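Local coordinates for protein ureidoglycolate hydrolase (Arabidopsis thaliana, PDB 4PXE) that hydrolyses (S)-ureidoglycolate to glyoxylate, ammonium and carbon dioxide, using two manganese ions per subunit in a late step of purine breakdown, at residues Phe134-Pro139 against Ala376-Ser380. Residues are numbered along the deposited sequence; the frame is centred on the assembly and turned at random.
Sequences FTSEEP and AYHDS. With MN (manganese (II) ion), chain D; GLV (glyoxylic acid), chain E.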
loop_
_atom_site.group_PDB
_atom_site.type_symbol
_atom_site.label_atom_id
_atom_site.label_comp_id
_atom_site.label_asym_id
_atom_site.label_seq_id
_atom_site.Cartn_x
_atom_site.Cartn_y
_atom_site.Cartn_z
ATOM N N PHE A 134 26.772 2.601 11.978
ATOM C CA PHE A 134 26.087 3.712 11.327
ATOM C C PHE A 134 24.617 3.708 11.732
ATOM O O PHE A 134 24.016 2.647 11.908
ATOM C CB PHE A 134 26.274 3.624 9.815
ATOM C CG PHE A 134 27.709 3.784 9.396
ATOM C CD1 PHE A 134 28.247 5.047 9.200
ATOM C CD2 PHE A 134 28.533 2.681 9.238
ATOM C CE1 PHE A 134 29.576 5.205 8.840
ATOM C CE2 PHE A 134 29.868 2.834 8.868
ATOM C CZ PHE A 134 30.387 4.094 8.667
ATOM N N THR A 135 24.045 4.891 11.931
ATOM C CA THR A 135 22.726 4.969 12.532
ATOM C C THR A 135 21.640 4.312 11.671
ATOM O O THR A 135 20.667 3.772 12.189
ATOM C CB THR A 135 22.351 6.430 12.902
ATOM O OG1 THR A 135 21.303 6.414 13.877
ATOM C CG2 THR A 135 21.936 7.243 11.673
ATOM N N SER A 136 21.835 4.355 10.356
ATOM C CA SER A 136 20.944 3.711 9.398
ATOM C C SER A 136 21.611 3.798 8.045
ATOM O O SER A 136 22.206 4.830 7.718
ATOM C CB SER A 136 19.592 4.430 9.349
ATOM O OG SER A 136 18.896 4.115 8.156
ATOM N N GLU A 137 21.516 2.731 7.254
ATOM C CA GLU A 137 22.045 2.748 5.898
ATOM C C GLU A 137 20.932 2.551 4.871
ATOM O O GLU A 137 21.060 2.966 3.717
ATOM C CB GLU A 137 23.130 1.671 5.744
ATOM C CG GLU A 137 23.829 1.661 4.395
ATOM C CD GLU A 137 23.192 0.733 3.386
ATOM O OE1 GLU A 137 22.291 -0.065 3.745
ATOM O OE2 GLU A 137 23.598 0.814 2.203
ATOM N N GLU A 138 19.849 1.893 5.278
ATOM C CA GLU A 138 18.756 1.597 4.348
ATOM C C GLU A 138 17.796 2.782 4.205
ATOM O O GLU A 138 17.584 3.522 5.164
ATOM C CB GLU A 138 18.010 0.335 4.780
ATOM C CG GLU A 138 18.910 -0.891 4.870
ATOM C CD GLU A 138 19.200 -1.517 3.540
ATOM O OE1 GLU A 138 18.961 -0.911 2.471
ATOM O OE2 GLU A 138 19.673 -2.672 3.581
ATOM N N PRO A 139 17.221 2.972 3.002
ATOM C CA PRO A 139 16.383 4.155 2.736
ATOM C C PRO A 139 14.929 3.984 3.168
ATOM O O PRO A 139 14.099 4.838 2.848
ATOM C CB PRO A 139 16.454 4.281 1.211
ATOM C CG PRO A 139 16.585 2.869 0.742
ATOM C CD PRO A 139 17.509 2.216 1.767
ATOM N N ALA A 376 25.837 -3.299 -4.937
ATOM C CA ALA A 376 25.154 -2.625 -3.845
ATOM C C ALA A 376 25.918 -1.371 -3.456
ATOM O O ALA A 376 27.127 -1.269 -3.685
ATOM C CB ALA A 376 25.042 -3.562 -2.649
ATOM N N TYR A 377 25.224 -0.405 -2.861
ATOM C CA TYR A 377 25.942 0.683 -2.197
ATOM C C TYR A 377 26.089 0.351 -0.716
ATOM O O TYR A 377 25.493 -0.620 -0.217
ATOM C CB TYR A 377 25.275 2.061 -2.431
ATOM C CG TYR A 377 23.809 2.121 -2.040
ATOM C CD1 TYR A 377 22.792 2.028 -3.001
ATOM C CD2 TYR A 377 23.439 2.266 -0.706
ATOM C CE1 TYR A 377 21.442 2.071 -2.627
ATOM C CE2 TYR A 377 22.109 2.311 -0.326
ATOM C CZ TYR A 377 21.118 2.222 -1.282
ATOM O OH TYR A 377 19.794 2.258 -0.891
ATOM N N HIS A 378 26.917 1.129 -0.025
ATOM C CA HIS A 378 27.275 0.869 1.362
ATOM C C HIS A 378 27.677 2.180 2.000
ATOM O O HIS A 378 27.966 3.143 1.301
ATOM C CB HIS A 378 28.490 -0.058 1.436
ATOM C CG HIS A 378 28.306 -1.374 0.751
ATOM N ND1 HIS A 378 27.653 -2.437 1.338
ATOM C CD2 HIS A 378 28.723 -1.811 -0.460
ATOM C CE1 HIS A 378 27.671 -3.468 0.514
ATOM N NE2 HIS A 378 28.318 -3.116 -0.583
ATOM N N ASP A 379 27.762 2.202 3.323
ATOM C CA ASP A 379 28.344 3.348 4.018
ATOM C C ASP A 379 29.755 3.689 3.534
ATOM O O ASP A 379 30.152 4.853 3.556
ATOM C CB ASP A 379 28.323 3.108 5.527
ATOM C CG ASP A 379 26.901 3.085 6.070
ATOM O OD1 ASP A 379 26.234 4.128 5.935
ATOM O OD2 ASP A 379 26.445 2.046 6.602
ATOM N N SER A 380 30.495 2.679 3.087
ATOM C CA SER A 380 31.818 2.876 2.495
ATOM C C SER A 380 31.800 3.898 1.354
ATOM O O SER A 380 32.789 4.598 1.131
ATOM C CB SER A 380 32.362 1.537 1.985
ATOM O OG SER A 380 32.704 0.673 3.056
HETATM MN MN MN D . 20.900 -3.709 2.139
HETATM C C1 GLV E . 21.534 -0.978 0.140
HETATM O O1 GLV E . 22.845 -0.949 0.588
HETATM C C2 GLV E . 21.397 -1.174 -1.329
HETATM O O2 GLV E . 22.449 -1.304 -2.035
HETATM O O3 GLV E . 20.244 -1.213 -1.852
HETATM O O HOH W 1 24.762 5.514 7.409
HETATM O O HOH W 2 22.514 -2.534 2.914
HETATM O O HOH W 3 21.947 -4.121 0.697
#
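Asp379 lies flat over one face of the Phe134 ring: carboxylate and ring planes are only 17° apart, and CB of Asp379 sits 3.7 Å from the centroid of the Phe134 ring in a CH-pi contact. The two side chains point opposite ways as they overlap. OD1 of Asp379 accepts a hydrogen bond from water 1, which also donates to Ser136 O at 2.7 Å; OD1 of Asp379 is also hydrogen-bonded to OG of Ser149. OD2 of Asp379 lies 3.4 Å from CG of Glu137, whose carboxylate is turned 80° from that of Asp379.

Glu137 extends CG away from its own N (chi1 -176°) and then turns at chi2, which swings its carboxylate to the bound glyoxylate, where OE2 comes within 2.5 Å of O1 of the ligand. The same OE2 meets the Tyr377 ring obliquely, 3.3 Å from CD2. Two consecutive glutamates divide the work at the dinuclear manganese centre of this M20-family amidohydrolase: OE2 of Glu138 binds one ion, with Asp103 and His402 completing the protein ligands, while OE1 of Glu137 takes a hydrogen bond from water 2 on that ion. Water 2 donates to glyoxylate O1 as well, tying Glu137, metal and ligand together. Tyr377 lays one ring face against the glyoxylate, and its backbone N donates to O2 of the ligand at 3.0 Å. At the far end of the ring, the Tyr377 hydroxyl packs against CD of Pro139. Asn294 of the second subunit hydrogen-bonds both Glu138 OE1 and the glyoxylate, bringing the dimer partner into the pocket.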